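Local coordinates for PRESAN domain-containing protein (Plasmodium falciparum, PDB 7D2W) that has no established function but probably binds other proteins through a four-helix bundle of the Plasmodium PRESAN family, at residues A[66-71]-A[141-146]; A[77-82]-A[158-163]; A[88-93]-A[172-177]; A[125-130]-A[168-173]. All blocks are in the same frame, centred on the assembly; numbering follows the deposited sequence.

Contact 1: residues A[66-71]-A[141-146]; sequences TYLLNI and NLLNKK
Leu-143 lies between Leu-68 and Leu-69, with one methyl group against each. The three leucines together account for the 116 Å² buried between 66-71 and 141-146. The tighter half is methyl on methyl: CD2 of Leu-143 comes within 3.6 Å of CD1 of Leu-68, the two side chains running alongside each other in opposite senses. The other half is looser, with CD1 of Leu-143 lying 4.2 Å from CD2 of Leu-69. Leu-69 does not aim its CB straight at the other helix, yet the far methyl of its side chain still gets there.

In Leu-143 the CG sits beside the backbone N and opposite the carbonyl carbon (chi1 -66°), which sends the fork of the side chain across the gap with one methyl for each partner. Leu-68 and Leu-143 are also where the backbones are closest, at 8.5 Å between their CA atoms, so the space between the helices is spanned by leucine side chains from both. Just after Leu-143 the helix runs out: Lys-145 leaves helical geometry, and Lys-146 adopts a left-handed backbone conformation while its N bonds to Leu-143 O at 3.0 Å.

Leu-68 also rests on Pro-63, in the loop leading into its own helix. Helices 65-93 and 117-144 run antiparallel, and the start of one meets the end of the other here: leucine packing at one end of a four-helix bundle.

Contact 2: residues A[77-82]-A[158-163]; sequences GICRQG and SCIDEF
Ile-78 and Cys-79 both turn toward 158-163, but they engage it to different degrees. Ile-78 loses some surface to the other segment while its CG2 stays 4.5 Å from Ile-160 CG2; it also leans on Arg-49 and Leu-52 of helix 49-58.

Cys-79 does the real touching, where the backbones come within 6.5 Å between its CA and that of Phe-163. Its CB lies over one face of the Phe-163 ring, 3.9 Å from the centroid and only 15° off the ring normal, a CH-pi contact. The sulfur slants away from that axis: SG is 4.3 Å from the same centroid but 37° off the normal, an oblique sulfur-aromatic contact. With SG beside the backbone N (chi1 -63°), the sulfur also reaches CG1 of Ile-160, at 4.1 Å, and so bridges two residues about one turn apart. This is the middle of the four-helix bundle, where helices 65-93 and 149-181 run in the same direction. Phe-163 meets Val-128 and Leu-131 of helix 117-144 as well, while Asp-161 pairs with Arg-157 of the second subunit.

Arg-80, the next residue along, starts out with its CB turned away from 158-163; its NH2 makes a salt bridge to Glu-132 on helix 117-144.

Contact 3: residues A[88-93]-A[172-177]; sequences KNLRGI and VKYEKI
Leu-90 and Ile-93 on helix 65-93 lie against Tyr-174 and Glu-175 on helix 149-181, where two parallel helices of the four-helix bundle pack together. Leu-90 crosses Tyr-174 at about a right angle and straddles its CB, with CD1 and CD2 each 3.9 Å from that atom. CD1 also stands 4.1 Å from Tyr-174 CD2, an oblique approach to the ring.

Tyr-174 holds its CG beside the backbone N (chi1 -75°). Its CB faces Leu-90, but the ring then leads off toward helix 117-144, where OH bonds to Asp-123 and the side chain packs on Cys-120 and Cys-124. In Glu-175, chi1 of -164° sets CG opposite the backbone N, where Ile-93 meets it; the extended chain beyond carries the carboxylate on. There it lies near Asp-169 of the second subunit, a closeness of like charges probably eased by Lys-165 of that same subunit.

Ile-93 takes the less common setting, CG1 lodged between the backbone N and the carbonyl carbon (chi1 68°). From there its CD1 reaches across to a side chain and a backbone at once, 4.0 Å from Glu-175 CG and 4.0 Å from Glu-175 CA.

Contact 4: residues A[125-130]-A[168-173]; sequences NMMVST and TDLYVK
Leu-170 pushes its two methyls toward neighbouring residues of helix 117-144, and this apolar packing makes up the direct contact. Its CG lies beside the backbone N (chi1 -71°), which turns the fork toward 125-130. CD1 goes to Val-128 CG1 at 4.3 Å; CD2 goes to Met-127 CG at 4.4 Å, so the methionine meets the leucine with a methylene of its chain. Only 103 Å² is buried in all, and the nearest CA atoms, those of Met-127 and Leu-170, are 8.9 Å apart. Val-128 also packs on Leu-166 and His-167.

Hydrogen bonds appear within 125-130, where hydroxyls fold back on their own helix. Ser-129 OG gives a bond of 3.0 Å to Asn-125 O, and Ser-129 N reaches that carbonyl from the other face of its plane, so the oxygen is gripped twice. In the conformer modelled here Thr-130 OG1 also bonds to Met-126 O.

Charge adds a link beside the leucine: Lys-173 NZ pairs with Asp-123, which precedes 125-130 on helix 117-144. Methyl contacts this wide imply loose, undirected apolar packing between the antiparallel helices, while the pairing with Asp-123 is a directed polar link between them.

In the fold
After helix 49-58, the long helix 65-93 supplies the first segments of contacts 1, 2 and 3 in turn. Contact 1 closes the loop from 66-71 to the end of helix 117-144; contacts 2 and 3 close longer ones onto helix 149-181, pairing the two parallel helices step by step. Contact 4 closes the shortest, between helices 117-144 and 149-181. Contacts 1, 2 and 3 cross one another along the chain, and contact 4 crosses contacts 1 and 2 but ends on the same stretch as contact 3, sharing Val-172 and Lys-173 with it. Contacts 1 and 3 mark opposite ends, their centres about 36 Å apart. Phe-163 joins contact 2 to contact 4.

Contact 1: residues A[66-71]-A[141-146]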
loop_
_atom_site.group_PDB
_atom_site.type_symbol
_atom_site.label_atom_id
_atom_site.label_comp_id
_atom_site.label_asym_id
_atom_site.label_seq_id
_atom_site.Cartn_x
_atom_site.Cartn_y
_atom_site.Cartn_z
ATOM N N THR A 66 17.686 -19.913 -15.684
ATOM C CA THR A 66 18.521 -18.712 -15.761
ATOM C C THR A 66 17.684 -17.480 -16.070
ATOM O O THR A 66 17.888 -16.407 -15.488
ATOM C CB THR A 66 19.598 -18.875 -16.837
ATOM O OG1 THR A 66 20.546 -19.864 -16.431
ATOM C CG2 THR A 66 20.315 -17.547 -17.086
ATOM N N TYR A 67 16.742 -17.617 -16.995
ATOM C CA TYR A 67 15.847 -16.515 -17.319
ATOM C C TYR A 67 15.025 -16.136 -16.102
ATOM O O TYR A 67 14.935 -14.960 -15.729
ATOM C CB TYR A 67 14.952 -16.927 -18.490
ATOM C CG TYR A 67 14.253 -15.814 -19.246
ATOM C CD1 TYR A 67 13.977 -14.589 -18.651
ATOM C CD2 TYR A 67 13.833 -16.014 -20.549
ATOM C CE1 TYR A 67 13.315 -13.596 -19.344
ATOM C CE2 TYR A 67 13.172 -15.033 -21.252
ATOM C CZ TYR A 67 12.909 -13.825 -20.647
ATOM O OH TYR A 67 12.237 -12.844 -21.343
ATOM N N LEU A 68 14.430 -17.137 -15.450
ATOM C CA LEU A 68 13.633 -16.877 -14.257
ATOM C C LEU A 68 14.453 -16.200 -13.164
ATOM O O LEU A 68 13.946 -15.313 -12.462
ATOM C CB LEU A 68 13.031 -18.190 -13.756
ATOM C CG LEU A 68 11.898 -18.672 -14.667
ATOM C CD1 LEU A 68 11.349 -20.005 -14.184
ATOM C CD2 LEU A 68 10.786 -17.625 -14.747
ATOM N N LEU A 69 15.726 -16.592 -13.004
ATOM C CA LEU A 69 16.546 -15.963 -11.969
ATOM C C LEU A 69 16.865 -14.519 -12.325
ATOM O O LEU A 69 16.937 -13.657 -11.444
ATOM C CB LEU A 69 17.836 -16.758 -11.752
ATOM C CG LEU A 69 17.608 -18.199 -11.268
ATOM C CD1 LEU A 69 18.855 -19.071 -11.357
ATOM C CD2 LEU A 69 17.059 -18.170 -9.853
ATOM N N ASN A 70 17.068 -14.246 -13.612
ATOM C CA ASN A 70 17.270 -12.886 -14.095
ATOM C C ASN A 70 16.059 -12.006 -13.772
ATOM O O ASN A 70 16.217 -10.888 -13.280
ATOM C CB ASN A 70 17.525 -12.932 -15.605
ATOM C CG ASN A 70 17.924 -11.593 -16.183
ATOM O OD1 ASN A 70 17.076 -10.744 -16.460
ATOM N ND2 ASN A 70 19.223 -11.406 -16.401
ATOM N N ILE A 71 14.863 -12.518 -14.043
ATOM C CA ILE A 71 13.639 -11.786 -13.705
ATOM C C ILE A 71 13.585 -11.484 -12.209
ATOM O O ILE A 71 13.252 -10.364 -11.800
ATOM C CB ILE A 71 12.408 -12.590 -14.167
ATOM C CG1 ILE A 71 12.250 -12.496 -15.686
ATOM C CG2 ILE A 71 11.149 -12.124 -13.457
ATOM C CD1 ILE A 71 11.500 -13.667 -16.277
ATOM N N ASN A 141 11.345 -22.460 -4.020
ATOM C CA ASN A 141 10.462 -23.610 -3.859
ATOM C C ASN A 141 9.489 -23.726 -5.027
ATOM O O ASN A 141 9.235 -24.827 -5.524
ATOM C CB ASN A 141 9.729 -23.520 -2.521
ATOM C CG ASN A 141 10.668 -23.704 -1.334
ATOM O OD1 ASN A 141 11.883 -23.813 -1.505
ATOM N ND2 ASN A 141 10.110 -23.736 -0.128
ATOM N N LEU A 142 8.949 -22.599 -5.492
ATOM C CA LEU A 142 8.100 -22.609 -6.678
ATOM C C LEU A 142 8.847 -23.153 -7.884
ATOM O O LEU A 142 8.322 -23.982 -8.632
ATOM C CB LEU A 142 7.607 -21.198 -6.965
ATOM C CG LEU A 142 6.175 -21.031 -7.445
ATOM C CD1 LEU A 142 5.223 -21.793 -6.549
ATOM C CD2 LEU A 142 5.853 -19.561 -7.414
ATOM N N LEU A 143 10.072 -22.677 -8.097
ATOM C CA LEU A 143 10.869 -23.165 -9.217
ATOM C C LEU A 143 11.078 -24.670 -9.123
ATOM O O LEU A 143 10.870 -25.404 -10.097
ATOM C CB LEU A 143 12.219 -22.446 -9.256
ATOM C CG LEU A 143 12.224 -20.945 -9.560
ATOM C CD1 LEU A 143 13.613 -20.504 -9.967
ATOM C CD2 LEU A 143 11.197 -20.578 -10.623
ATOM N N ASN A 144 11.488 -25.146 -7.948
ATOM C CA ASN A 144 11.880 -26.544 -7.823
ATOM C C ASN A 144 10.693 -27.481 -8.004
ATOM O O ASN A 144 10.867 -28.607 -8.477
ATOM C CB ASN A 144 12.573 -26.768 -6.476
ATOM C CG ASN A 144 13.911 -26.036 -6.380
ATOM O OD1 ASN A 144 14.519 -25.703 -7.397
ATOM N ND2 ASN A 144 14.368 -25.784 -5.156
ATOM N N LYS A 145 9.482 -27.033 -7.673
ATOM C CA LYS A 145 8.302 -27.866 -7.866
ATOM C C LYS A 145 7.705 -27.718 -9.261
ATOM O O LYS A 145 6.598 -28.223 -9.497
ATOM C CB LYS A 145 7.231 -27.554 -6.823
ATOM C CG LYS A 145 6.389 -26.294 -7.103
ATOM C CD LYS A 145 5.122 -26.276 -6.244
ATOM C CE LYS A 145 4.140 -25.210 -6.720
ATOM N NZ LYS A 145 3.251 -24.728 -5.623
ATOM N N LYS A 146 8.419 -27.049 -10.174
ATOM C CA LYS A 146 8.023 -26.886 -11.573
ATOM C C LYS A 146 6.593 -26.357 -11.699
ATOM O O LYS A 146 5.722 -26.978 -12.301
ATOM C CB LYS A 146 8.209 -28.204 -12.331
ATOM C CG LYS A 146 9.526 -28.907 -12.052
ATOM C CD LYS A 146 10.741 -28.093 -12.535
ATOM C CE LYS A 146 10.625 -27.635 -13.994
ATOM N NZ LYS A 146 11.375 -28.542 -14.920
#

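Contact 2: residues A[77-82]-A[158-163]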
loop_
_atom_site.group_PDB
_atom_site.type_symbol
_atom_site.label_atom_id
_atom_site.label_comp_id
_atom_site.label_asym_id
_atom_site.label_seq_id
_atom_site.Cartn_x
_atom_site.Cartn_y
_atom_site.Cartn_z
ATOM N N GLY A 77 15.681 -5.520 -7.636
ATOM C CA GLY A 77 16.048 -4.132 -7.885
ATOM C C GLY A 77 14.877 -3.177 -7.738
ATOM O O GLY A 77 15.031 -2.053 -7.252
ATOM N N ILE A 78 13.693 -3.604 -8.169
ATOM C CA ILE A 78 12.502 -2.777 -8.026
ATOM C C ILE A 78 12.148 -2.599 -6.549
ATOM O O ILE A 78 11.886 -1.482 -6.086
ATOM C CB ILE A 78 11.334 -3.402 -8.809
ATOM C CG1 ILE A 78 11.544 -3.213 -10.312
ATOM C CG2 ILE A 78 9.995 -2.818 -8.334
ATOM C CD1 ILE A 78 10.810 -4.230 -11.146
ATOM N N CYS A 79 12.145 -3.688 -5.786
ATOM C CA CYS A 79 11.774 -3.565 -4.374
ATOM C C CYS A 79 12.813 -2.775 -3.588
ATOM O O CYS A 79 12.461 -1.955 -2.728
ATOM C CB CYS A 79 11.560 -4.949 -3.755
ATOM S SG CYS A 79 10.187 -5.801 -4.553
ATOM N N ARG A 80 14.095 -3.013 -3.859
ATOM C CA ARG A 80 15.158 -2.300 -3.155
ATOM C C ARG A 80 15.137 -0.802 -3.441
ATOM O O ARG A 80 15.487 0.006 -2.568
ATOM C CB ARG A 80 16.508 -2.901 -3.533
ATOM C CG ARG A 80 16.689 -4.284 -2.928
ATOM C CD ARG A 80 17.862 -4.975 -3.546
ATOM N NE ARG A 80 18.032 -6.338 -3.054
ATOM C CZ ARG A 80 18.871 -7.197 -3.619
ATOM N NH1 ARG A 80 19.578 -6.805 -4.663
ATOM N NH2 ARG A 80 19.003 -8.428 -3.155
ATOM N N GLN A 81 14.744 -0.405 -4.653
ATOM C CA GLN A 81 14.603 1.024 -4.917
ATOM C C GLN A 81 13.420 1.587 -4.141
ATOM O O GLN A 81 13.462 2.737 -3.683
ATOM C CB GLN A 81 14.457 1.283 -6.424
ATOM C CG GLN A 81 14.365 2.766 -6.807
ATOM C CD GLN A 81 15.639 3.544 -6.474
ATOM O OE1 GLN A 81 16.731 3.198 -6.931
ATOM N NE2 GLN A 81 15.500 4.595 -5.669
ATOM N N GLY A 82 12.357 0.790 -3.979
ATOM C CA GLY A 82 11.262 1.200 -3.110
ATOM C C GLY A 82 11.711 1.453 -1.681
ATOM O O GLY A 82 11.273 2.414 -1.037
ATOM N N SER A 158 2.707 -10.662 -6.939
ATOM C CA SER A 158 2.204 -10.570 -5.567
ATOM C C SER A 158 3.314 -10.254 -4.570
ATOM O O SER A 158 3.059 -9.572 -3.574
ATOM C CB SER A 158 1.470 -11.859 -5.172
ATOM O OG SER A 158 0.164 -11.817 -5.728
ATOM N N CYS A 159 4.545 -10.724 -4.815
ATOM C CA CYS A 159 5.663 -10.343 -3.953
ATOM C C CYS A 159 5.943 -8.845 -4.025
ATOM O O CYS A 159 6.243 -8.211 -3.010
ATOM C CB CYS A 159 6.917 -11.123 -4.342
ATOM S SG CYS A 159 6.877 -12.811 -3.736
ATOM N N ILE A 160 5.878 -8.267 -5.221
ATOM C CA ILE A 160 6.079 -6.829 -5.342
ATOM C C ILE A 160 4.958 -6.080 -4.630
ATOM O O ILE A 160 5.211 -5.115 -3.894
ATOM C CB ILE A 160 6.211 -6.450 -6.830
ATOM C CG1 ILE A 160 7.522 -7.036 -7.371
ATOM C CG2 ILE A 160 6.205 -4.906 -7.030
ATOM C CD1 ILE A 160 7.618 -6.980 -8.894
ATOM N N ASP A 161 3.708 -6.538 -4.794
ATOM C CA ASP A 161 2.591 -5.932 -4.060
ATOM C C ASP A 161 2.811 -6.016 -2.555
ATOM O O ASP A 161 2.488 -5.080 -1.816
ATOM C CB ASP A 161 1.269 -6.633 -4.385
ATOM C CG ASP A 161 0.845 -6.495 -5.831
ATOM O OD1 ASP A 161 1.259 -5.537 -6.508
ATOM O OD2 ASP A 161 0.045 -7.350 -6.277
ATOM N N GLU A 162 3.313 -7.156 -2.081
ATOM C CA GLU A 162 3.564 -7.329 -0.652
ATOM C C GLU A 162 4.640 -6.367 -0.153
ATOM O O GLU A 162 4.545 -5.840 0.969
ATOM C CB GLU A 162 3.960 -8.780 -0.369
ATOM C CG GLU A 162 4.131 -9.098 1.112
ATOM C CD GLU A 162 4.461 -10.558 1.360
ATOM O OE1 GLU A 162 4.835 -11.265 0.389
ATOM O OE2 GLU A 162 4.336 -10.995 2.526
ATOM N N PHE A 163 5.679 -6.135 -0.961
ATOM C CA PHE A 163 6.686 -5.133 -0.608
ATOM C C PHE A 163 6.099 -3.726 -0.611
ATOM O O PHE A 163 6.465 -2.890 0.227
ATOM C CB PHE A 163 7.882 -5.215 -1.570
ATOM C CG PHE A 163 9.125 -5.727 -0.912
ATOM C CD1 PHE A 163 9.884 -4.885 -0.108
ATOM C CD2 PHE A 163 9.510 -7.059 -1.050
ATOM C CE1 PHE A 163 11.020 -5.362 0.539
ATOM C CE2 PHE A 163 10.653 -7.548 -0.406
ATOM C CZ PHE A 163 11.399 -6.704 0.393
#

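Contact 3: residues A[88-93]-A[172-177]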
loop_
_atom_site.group_PDB
_atom_site.type_symbol
_atom_site.label_atom_id
_atom_site.label_comp_id
_atom_site.label_asym_id
_atom_site.label_seq_id
_atom_site.Cartn_x
_atom_site.Cartn_y
_atom_site.Cartn_z
ATOM N N LYS A 88 14.461 7.682 2.056
ATOM C CA LYS A 88 14.637 9.073 1.643
ATOM C C LYS A 88 13.459 9.919 2.107
ATOM O O LYS A 88 13.638 11.019 2.657
ATOM C CB LYS A 88 14.799 9.140 0.117
ATOM C CG LYS A 88 15.139 10.528 -0.477
ATOM C CD LYS A 88 15.318 10.421 -2.002
ATOM C CE LYS A 88 15.539 11.776 -2.669
ATOM N NZ LYS A 88 16.904 12.332 -2.429
ATOM N N ASN A 89 12.242 9.413 1.913
ATOM C CA ASN A 89 11.061 10.175 2.304
ATOM C C ASN A 89 10.942 10.277 3.820
ATOM O O ASN A 89 10.538 11.321 4.343
ATOM C CB ASN A 89 9.812 9.548 1.687
ATOM C CG ASN A 89 9.899 9.470 0.178
ATOM O OD1 ASN A 89 10.600 10.261 -0.445
ATOM N ND2 ASN A 89 9.206 8.502 -0.416
ATOM N N LEU A 90 11.299 9.213 4.545
ATOM C CA LEU A 90 11.235 9.263 6.001
ATOM C C LEU A 90 12.294 10.197 6.573
ATOM O O LEU A 90 12.033 10.929 7.538
ATOM C CB LEU A 90 11.379 7.855 6.576
ATOM C CG LEU A 90 10.103 7.001 6.492
ATOM C CD1 LEU A 90 10.278 5.677 7.268
ATOM C CD2 LEU A 90 8.874 7.760 6.992
ATOM N N ARG A 91 13.493 10.196 5.983
ATOM C CA ARG A 91 14.530 11.117 6.427
ATOM C C ARG A 91 14.067 12.562 6.312
ATOM O O ARG A 91 14.406 13.394 7.158
ATOM C CB ARG A 91 15.804 10.898 5.608
ATOM C CG ARG A 91 16.979 11.709 6.091
ATOM C CD ARG A 91 17.498 11.188 7.426
ATOM N NE ARG A 91 16.999 11.991 8.539
ATOM C CZ ARG A 91 17.666 12.198 9.668
ATOM N NH1 ARG A 91 18.866 11.659 9.837
ATOM N NH2 ARG A 91 17.133 12.944 10.626
ATOM N N GLY A 92 13.258 12.865 5.296
ATOM C CA GLY A 92 12.770 14.221 5.122
ATOM C C GLY A 92 11.898 14.695 6.267
ATOM O O GLY A 92 11.938 15.869 6.639
ATOM N N ILE A 93 11.093 13.796 6.839
ATOM C CA ILE A 93 10.146 14.188 7.881
ATOM C C ILE A 93 10.621 13.814 9.275
ATOM O O ILE A 93 9.974 14.186 10.257
ATOM C CB ILE A 93 8.750 13.595 7.615
ATOM C CG1 ILE A 93 8.777 12.078 7.780
ATOM C CG2 ILE A 93 8.275 13.978 6.219
ATOM C CD1 ILE A 93 7.468 11.404 7.414
ATOM N N VAL A 172 3.466 4.801 7.129
ATOM C CA VAL A 172 2.364 5.192 8.003
ATOM C C VAL A 172 2.814 5.193 9.460
ATOM O O VAL A 172 2.571 6.151 10.206
ATOM C CB VAL A 172 1.170 4.245 7.763
ATOM C CG1 VAL A 172 0.205 4.233 8.937
ATOM C CG2 VAL A 172 0.457 4.629 6.462
ATOM N N LYS A 173 3.496 4.121 9.878
ATOM C CA LYS A 173 3.959 3.999 11.259
ATOM C C LYS A 173 4.869 5.157 11.659
ATOM O O LYS A 173 4.695 5.748 12.730
ATOM C CB LYS A 173 4.682 2.662 11.453
ATOM C CG LYS A 173 5.343 2.513 12.843
ATOM C CD LYS A 173 5.717 1.062 13.147
ATOM C CE LYS A 173 6.986 0.650 12.405
ATOM N NZ LYS A 173 7.278 -0.828 12.478
ATOM N N TYR A 174 5.867 5.485 10.824
ATOM C CA TYR A 174 6.830 6.505 11.217
ATOM C C TYR A 174 6.318 7.908 10.942
ATOM O O TYR A 174 6.732 8.852 11.624
ATOM C CB TYR A 174 8.185 6.270 10.526
ATOM C CG TYR A 174 8.877 5.124 11.197
ATOM C CD1 TYR A 174 9.468 5.293 12.449
ATOM C CD2 TYR A 174 8.858 3.854 10.640
ATOM C CE1 TYR A 174 10.053 4.238 13.106
ATOM C CE2 TYR A 174 9.444 2.782 11.291
ATOM C CZ TYR A 174 10.029 2.983 12.525
ATOM O OH TYR A 174 10.603 1.928 13.173
ATOM N N GLU A 175 5.429 8.075 9.958
ATOM C CA GLU A 175 4.846 9.396 9.755
ATOM C C GLU A 175 4.115 9.855 11.005
ATOM O O GLU A 175 4.196 11.033 11.389
ATOM C CB GLU A 175 3.895 9.401 8.565
ATOM C CG GLU A 175 3.591 10.814 8.104
ATOM C CD GLU A 175 2.500 10.873 7.053
ATOM O OE1 GLU A 175 2.066 9.808 6.584
ATOM O OE2 GLU A 175 2.073 11.990 6.698
ATOM N N LYS A 176 3.418 8.933 11.666
ATOM C CA LYS A 176 2.703 9.288 12.883
ATOM C C LYS A 176 3.679 9.630 13.999
ATOM O O LYS A 176 3.531 10.660 14.668
ATOM C CB LYS A 176 1.782 8.144 13.306
ATOM C CG LYS A 176 0.551 7.991 12.439
ATOM C CD LYS A 176 -0.430 6.982 13.023
ATOM C CE LYS A 176 -0.344 5.636 12.314
ATOM N NZ LYS A 176 -1.695 5.134 11.919
ATOM N N ILE A 177 4.689 8.780 14.208
ATOM C CA ILE A 177 5.640 9.007 15.296
ATOM C C ILE A 177 6.392 10.313 15.084
ATOM O O ILE A 177 6.514 11.131 16.001
ATOM C CB ILE A 177 6.616 7.826 15.428
ATOM C CG1 ILE A 177 5.863 6.516 15.585
ATOM C CG2 ILE A 177 7.509 8.015 16.640
ATOM C CD1 ILE A 177 6.751 5.317 15.367
#

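Contact 4: residues A[125-130]-A[168-173]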
loop_
_atom_site.group_PDB
_atom_site.type_symbol
_atom_site.label_atom_id
_atom_site.label_comp_id
_atom_site.label_asym_id
_atom_site.label_seq_id
_atom_site.Cartn_x
_atom_site.Cartn_y
_atom_site.Cartn_z
ATOM N N ASN A 125 15.038 -1.591 7.882
ATOM C CA ASN A 125 15.939 -2.508 7.196
ATOM C C ASN A 125 15.726 -3.951 7.644
ATOM O O ASN A 125 15.811 -4.878 6.832
ATOM C CB ASN A 125 17.380 -2.048 7.406
ATOM C CG ASN A 125 17.720 -0.844 6.528
ATOM O OD1 ASN A 125 17.592 -0.911 5.308
ATOM N ND2 ASN A 125 18.100 0.267 7.146
ATOM N N MET A 126 15.425 -4.171 8.925
ATOM C CA MET A 126 15.137 -5.538 9.363
ATOM C C MET A 126 13.854 -6.083 8.730
ATOM O O MET A 126 13.801 -7.254 8.332
ATOM C CB MET A 126 15.042 -5.593 10.887
ATOM C CG MET A 126 14.994 -7.011 11.403
ATOM S SD MET A 126 16.511 -7.957 11.179
ATOM C CE MET A 126 17.745 -6.679 11.405
ATOM N N MET A 127 12.800 -5.267 8.646
ATOM C CA MET A 127 11.567 -5.742 8.019
ATOM C C MET A 127 11.791 -6.056 6.537
ATOM O O MET A 127 11.380 -7.117 6.052
ATOM C CB MET A 127 10.438 -4.716 8.193
ATOM C CG MET A 127 9.929 -4.554 9.655
ATOM S SD MET A 127 9.360 -6.104 10.382
ATOM C CE MET A 127 7.861 -6.390 9.411
ATOM N N VAL A 128 12.461 -5.163 5.801
ATOM C CA VAL A 128 12.592 -5.409 4.359
ATOM C C VAL A 128 13.579 -6.540 4.091
ATOM O O VAL A 128 13.358 -7.374 3.201
ATOM C CB VAL A 128 12.952 -4.126 3.572
ATOM C CG1 VAL A 128 11.871 -3.053 3.741
ATOM C CG2 VAL A 128 14.332 -3.587 3.922
ATOM N N SER A 129 14.665 -6.620 4.860
ATOM C CA SER A 129 15.625 -7.679 4.578
ATOM C C SER A 129 15.029 -9.047 4.903
ATOM O O SER A 129 15.252 -10.014 4.164
ATOM C CB SER A 129 16.934 -7.438 5.332
ATOM O OG SER A 129 16.744 -7.708 6.706
ATOM N N THR A 130 14.229 -9.146 5.970
ATOM C CA THR A 130 13.588 -10.418 6.288
ATOM C C THR A 130 12.543 -10.782 5.239
ATOM O O THR A 130 12.393 -11.958 4.880
ATOM C CB THR A 130 12.950 -10.366 7.676
ATOM O OG1 THR A 130 13.949 -10.050 8.652
ATOM C CG2 THR A 130 12.331 -11.706 8.009
ATOM N N THR A 168 4.348 0.807 2.639
ATOM C CA THR A 168 3.248 1.646 3.101
ATOM C C THR A 168 3.094 1.547 4.613
ATOM O O THR A 168 2.961 2.567 5.299
ATOM C CB THR A 168 1.953 1.234 2.399
ATOM O OG1 THR A 168 2.116 1.396 0.989
ATOM C CG2 THR A 168 0.768 2.103 2.866
ATOM N N ASP A 169 3.112 0.320 5.146
ATOM C CA ASP A 169 2.975 0.129 6.587
ATOM C C ASP A 169 4.054 0.886 7.347
ATOM O O ASP A 169 3.769 1.543 8.361
ATOM C CB ASP A 169 3.033 -1.357 6.930
ATOM C CG ASP A 169 1.761 -2.089 6.568
ATOM O OD1 ASP A 169 0.809 -1.440 6.091
ATOM O OD2 ASP A 169 1.728 -3.321 6.726
ATOM N N LEU A 170 5.304 0.793 6.883
ATOM C CA LEU A 170 6.398 1.485 7.554
ATOM C C LEU A 170 6.239 3.000 7.461
ATOM O O LEU A 170 6.467 3.715 8.441
ATOM C CB LEU A 170 7.736 1.048 6.946
ATOM C CG LEU A 170 8.173 -0.384 7.282
ATOM C CD1 LEU A 170 9.370 -0.813 6.405
ATOM C CD2 LEU A 170 8.533 -0.470 8.751
ATOM N N TYR A 171 5.873 3.517 6.289
ATOM C CA TYR A 171 5.709 4.961 6.162
ATOM C C TYR A 171 4.615 5.476 7.097
ATOM O O TYR A 171 4.816 6.472 7.796
ATOM C CB TYR A 171 5.423 5.360 4.709
ATOM C CG TYR A 171 5.585 6.857 4.476
ATOM C CD1 TYR A 171 6.841 7.423 4.312
ATOM C CD2 TYR A 171 4.482 7.702 4.451
ATOM C CE1 TYR A 171 6.993 8.785 4.123
ATOM C CE2 TYR A 171 4.624 9.066 4.263
ATOM C CZ TYR A 171 5.882 9.602 4.097
ATOM O OH TYR A 171 6.031 10.957 3.904
ATOM N N VAL A 172 3.466 4.801 7.129
ATOM C CA VAL A 172 2.364 5.192 8.003
ATOM C C VAL A 172 2.814 5.193 9.460
ATOM O O VAL A 172 2.571 6.151 10.206
ATOM C CB VAL A 172 1.170 4.245 7.763
ATOM C CG1 VAL A 172 0.205 4.233 8.937
ATOM C CG2 VAL A 172 0.457 4.629 6.462
ATOM N N LYS A 173 3.496 4.121 9.878
ATOM C CA LYS A 173 3.959 3.999 11.259
ATOM C C LYS A 173 4.869 5.157 11.659
ATOM O O LYS A 173 4.695 5.748 12.730
ATOM C CB LYS A 173 4.682 2.662 11.453
ATOM C CG LYS A 173 5.343 2.513 12.843
ATOM C CD LYS A 173 5.717 1.062 13.147
ATOM C CE LYS A 173 6.986 0.650 12.405
ATOM N NZ LYS A 173 7.278 -0.828 12.478
#